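Side-chain contacts in type IV pilin structural subunit (Pseudomonas aeruginosa, PDB 3JYZ), which probably assembles into the type IV pilus filament of the bacterium, as the structural pilin subunit of that fibre: residues T101-A104 / T105-A109; G138-Q142 / E143-A147. All blocks are in the same frame, centred on the assembly; numbering follows the deposited sequence.

Contact 1 (T101-A104 / T105-A109)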
loop_
_atom_site.group_PDB
_atom_site.type_symbol
_atom_site.label_atom_id
_atom_site.label_comp_id
_atom_site.label_asym_id
_atom_site.label_seq_id
_atom_site.Cartn_x
_atom_site.Cartn_y
_atom_site.Cartn_z
ATOM N N THR A 101 -12.781 5.364 8.207
ATOM C CA THR A 101 -13.590 4.872 7.104
ATOM C C THR A 101 -12.691 4.732 5.872
ATOM O O THR A 101 -11.797 5.554 5.660
ATOM C CB THR A 101 -14.770 5.831 6.819
ATOM O OG1 THR A 101 -15.474 5.403 5.651
ATOM C CG2 THR A 101 -14.274 7.218 6.589
ATOM N N ALA A 102 -12.909 3.685 5.079
ATOM C CA ALA A 102 -12.135 3.475 3.853
ATOM C C ALA A 102 -12.062 4.765 3.038
ATOM O O ALA A 102 -13.068 5.453 2.875
ATOM C CB ALA A 102 -12.745 2.363 3.016
ATOM N N LEU A 103 -10.880 5.078 2.510
ATOM C CA LEU A 103 -10.681 6.317 1.757
ATOM C C LEU A 103 -11.764 6.584 0.716
ATOM O O LEU A 103 -12.330 7.667 0.686
ATOM C CB LEU A 103 -9.319 6.320 1.060
ATOM C CG LEU A 103 -8.981 7.587 0.277
ATOM C CD1 LEU A 103 -8.824 8.775 1.208
ATOM C CD2 LEU A 103 -7.708 7.374 -0.539
ATOM N N ALA A 104 -12.034 5.606 -0.144
ATOM C CA ALA A 104 -12.961 5.837 -1.253
ATOM C C ALA A 104 -14.339 6.234 -0.731
ATOM O O ALA A 104 -15.001 7.095 -1.296
ATOM C CB ALA A 104 -13.062 4.605 -2.133
ATOM N N THR A 105 -14.768 5.592 0.345
ATOM C CA THR A 105 -16.070 5.885 0.926
ATOM C C THR A 105 -16.077 7.273 1.548
ATOM O O THR A 105 -16.997 8.065 1.349
ATOM C CB THR A 105 -16.400 4.835 1.980
ATOM O OG1 THR A 105 -16.391 3.554 1.353
ATOM C CG2 THR A 105 -17.773 5.090 2.600
ATOM N N ALA A 106 -15.026 7.577 2.292
ATOM C CA ALA A 106 -14.905 8.880 2.925
ATOM C C ALA A 106 -14.855 10.029 1.920
ATOM O O ALA A 106 -15.497 11.061 2.120
ATOM C CB ALA A 106 -13.682 8.904 3.818
ATOM N N VAL A 107 -14.124 9.806 0.911
ATOM C CA VAL A 107 -14.006 10.874 -0.078
ATOM C C VAL A 107 -15.335 11.096 -0.792
ATOM O O VAL A 107 -15.699 12.236 -1.078
ATOM C CB VAL A 107 -12.863 10.656 -1.095
ATOM C CG1 VAL A 107 -12.879 11.746 -2.168
ATOM C CG2 VAL A 107 -11.513 10.571 -0.400
ATOM N N ALA A 108 -16.025 10.115 -1.119
ATOM C CA ALA A 108 -17.344 10.237 -1.747
ATOM C C ALA A 108 -18.306 11.009 -0.849
ATOM O O ALA A 108 -19.137 11.777 -1.338
ATOM C CB ALA A 108 -17.915 8.874 -2.072
ATOM N N ALA A 109 -18.185 10.806 0.459
ATOM C CA ALA A 109 -19.064 11.458 1.428
ATOM C C ALA A 109 -18.614 12.873 1.786
ATOM O O ALA A 109 -19.337 13.610 2.456
ATOM C CB ALA A 109 -19.172 10.611 2.690
#
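Leu-103 and Val-107, one turn apart, lie alongside each other at the point where a strand of the antiparallel pilin sheet runs without a break into the helix 103-109. They point the same way, CD1 of Leu-103 resting 3.6 Å from CG2 of Val-107. With its CG opposite the backbone N (chi1 -178°), Leu-103 sends its branched tip along the helix toward that methyl. Both residues also pack on Ile-94 of the neighbouring strand 87-95, and Leu-103 reaches Leu-36 of the helix 33-49 as well, so the short helix packs on both.

Three backbone bonds of the i to i+4 kind build the helix here, and Ala-102, at the N-cap position, caps the first turn. Ala-106 N donates to Ala-102 O at 2.9 Å, and Val-107 N to Leu-103 O at 2.8 Å. In the third, Ala-108 N to Ala-104 O, the bond lengthens to 3.2 Å.

At the junction itself Thr-101, modelled in two conformers, slants across Thr-105. In one of them its OG1 meets CB and CG2 of Thr-105, each at 3.8 Å. The same conformer puts CG2 of Thr-101 only 3.3 Å from CB of Ala-106, a closeness that is doubtful given the second conformer. CB of Thr-105 also lies over the cap residue, 3.5 Å from Ala-102 O.

Contact 2 (G138-Q142 / E143-A147). With SO4 (sulfate ion), chain B.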
loop_
_atom_site.group_PDB
_atom_site.type_symbol
_atom_site.label_atom_id
_atom_site.label_comp_id
_atom_site.label_asym_id
_atom_site.label_seq_id
_atom_site.Cartn_x
_atom_site.Cartn_y
_atom_site.Cartn_z
ATOM N N GLY A 138 -2.227 -9.283 1.492
ATOM C CA GLY A 138 -1.063 -9.407 0.636
ATOM C C GLY A 138 -0.585 -10.852 0.613
ATOM O O GLY A 138 -1.320 -11.763 1.024
ATOM N N SER A 139 0.650 -11.066 0.160
ATOM C CA SER A 139 1.167 -12.425 -0.021
ATOM C C SER A 139 2.605 -12.660 0.463
ATOM O O SER A 139 3.070 -13.794 0.505
ATOM C CB SER A 139 0.993 -12.874 -1.481
ATOM O OG SER A 139 1.754 -12.074 -2.366
ATOM N N VAL A 140 3.324 -11.603 0.824
ATOM C CA VAL A 140 4.639 -11.802 1.437
ATOM C C VAL A 140 4.460 -12.618 2.729
ATOM O O VAL A 140 3.653 -12.253 3.584
ATOM C CB VAL A 140 5.314 -10.444 1.755
ATOM C CG1 VAL A 140 6.524 -10.639 2.647
ATOM C CG2 VAL A 140 5.714 -9.719 0.452
ATOM N N PRO A 141 5.186 -13.742 2.877
ATOM C CA PRO A 141 5.030 -14.513 4.118
ATOM C C PRO A 141 5.420 -13.658 5.314
ATOM O O PRO A 141 6.343 -12.839 5.212
ATOM C CB PRO A 141 6.027 -15.666 3.945
ATOM C CG PRO A 141 6.132 -15.834 2.432
ATOM C CD PRO A 141 6.061 -14.420 1.901
ATOM N N GLN A 142 4.732 -13.846 6.437
ATOM C CA GLN A 142 4.907 -12.948 7.570
ATOM C C GLN A 142 6.354 -12.870 8.059
ATOM O O GLN A 142 6.807 -11.811 8.474
ATOM C CB GLN A 142 3.954 -13.322 8.714
ATOM C CG GLN A 142 4.297 -14.639 9.330
ATOM C CD GLN A 142 3.199 -15.228 10.190
ATOM O OE1 GLN A 142 2.235 -14.556 10.574
ATOM N NE2 GLN A 142 3.348 -16.505 10.509
ATOM N N GLU A 143 7.095 -13.976 7.998
ATOM C CA GLU A 143 8.460 -13.949 8.508
ATOM C C GLU A 143 9.393 -13.064 7.658
ATOM O O GLU A 143 10.501 -12.743 8.078
ATOM C CB GLU A 143 9.024 -15.368 8.664
ATOM C CG GLU A 143 9.283 -16.111 7.353
ATOM C CD GLU A 143 8.111 -16.972 6.896
ATOM O OE1 GLU A 143 6.956 -16.702 7.290
ATOM O OE2 GLU A 143 8.342 -17.927 6.118
ATOM N N PHE A 144 8.932 -12.677 6.469
ATOM C CA PHE A 144 9.721 -11.862 5.551
ATOM C C PHE A 144 9.203 -10.429 5.473
ATOM O O PHE A 144 9.692 -9.620 4.680
ATOM C CB PHE A 144 9.690 -12.476 4.149
ATOM C CG PHE A 144 10.372 -13.812 4.050
ATOM C CD1 PHE A 144 11.657 -13.991 4.537
ATOM C CD2 PHE A 144 9.736 -14.876 3.437
ATOM C CE1 PHE A 144 12.286 -15.218 4.425
ATOM C CE2 PHE A 144 10.359 -16.109 3.329
ATOM C CZ PHE A 144 11.631 -16.275 3.824
ATOM N N ALA A 145 8.196 -10.123 6.281
ATOM C CA ALA A 145 7.613 -8.784 6.283
ATOM C C ALA A 145 8.060 -7.985 7.495
ATOM O O ALA A 145 8.186 -8.540 8.588
ATOM C CB ALA A 145 6.104 -8.892 6.258
ATOM N N PRO A 146 8.283 -6.675 7.317
ATOM C CA PRO A 146 8.600 -5.847 8.482
ATOM C C PRO A 146 7.379 -5.733 9.395
ATOM O O PRO A 146 6.259 -6.009 8.963
ATOM C CB PRO A 146 8.956 -4.492 7.869
ATOM C CG PRO A 146 8.185 -4.448 6.591
ATOM C CD PRO A 146 8.149 -5.879 6.080
ATOM N N ALA A 147 7.595 -5.318 10.637
ATOM C CA ALA A 147 6.547 -5.323 11.654
ATOM C C ALA A 147 5.194 -4.704 11.259
ATOM O O ALA A 147 4.135 -5.257 11.575
ATOM C CB ALA A 147 7.077 -4.671 12.944
HETATM S S SO4 B . 11.086 -6.171 12.520
HETATM O O1 SO4 B . 12.510 -6.826 12.167
HETATM O O2 SO4 B . 11.386 -4.853 12.895
HETATM O O3 SO4 B . 10.319 -6.336 11.364
HETATM O O4 SO4 B . 10.635 -6.955 13.658
HETATM O O HOH W 1 5.888 -17.738 9.755
#
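Pro-141 is held from two directions by the residues that follow it. Its CB lies 3.8 Å from CD2 of Phe-144, the two side chains crossing at a slant, while OE1 of Glu-143 comes within 3.6 Å of the same CB. The CG of Glu-143, set between its backbone N and carbonyl carbon (chi1 69°), lies over the centre of the Phe-144 ring, 4.0 Å above the plane. Deeper in, CG1 of Val-140 sits 4.0 Å from CB of Phe-144 and equally far from CB of Ala-145; both Val-140 and Phe-144 also pack on Leu-81, and Phe-144 reaches Pro-4 and Val-7 of the helix 4-28.

A short 3-10 turn in the disulfide-bonded (D) region of the type IV pilin, between Cys-119 and Cys-149, brings these groups together. Its i to i+3 bonds run from Phe-144 N to Pro-141 O at 2.9 Å and from Ala-145 N to Gln-142 O at 3.1 Å.

The outer side is looser and polar. A bend at chi2 (-93°) turns the carboxylate of Glu-143 back toward Pro-141, and the extended Gln-142 crosses it at about a right angle. Instead of bonding directly, the two share a water that accepts from NE2 of Gln-142 and donates to OE1 of Glu-143, 2.9 Å from each. Farther along, Ala-147 N makes a weak bond of 3.0 Å to O3 of a sulfate, probably from the crystallisation liquor.

Overall arrangement
Contacts 1 and 2 lie on opposite sides of the centre of the single pilin chain, their centres about 27 Å apart and their nearest atoms about 16 Å apart, without touching. Contact 1 comes first in sequence; the strand 114-120 and the helix 125-129 intervene before contact 2. Whereas contact 1 fits a short helix against the strand 87-95 and the helix 33-49, contact 2 applies a C-terminal loop to the helix 4-28. The sulfate belongs to contact 2 alone, where Arg-8 and Arg-150 also bind it. Residues 138-147 lie between the partners of the Cys-119 to Cys-149 disulfide, and contact 1 precedes both cysteines.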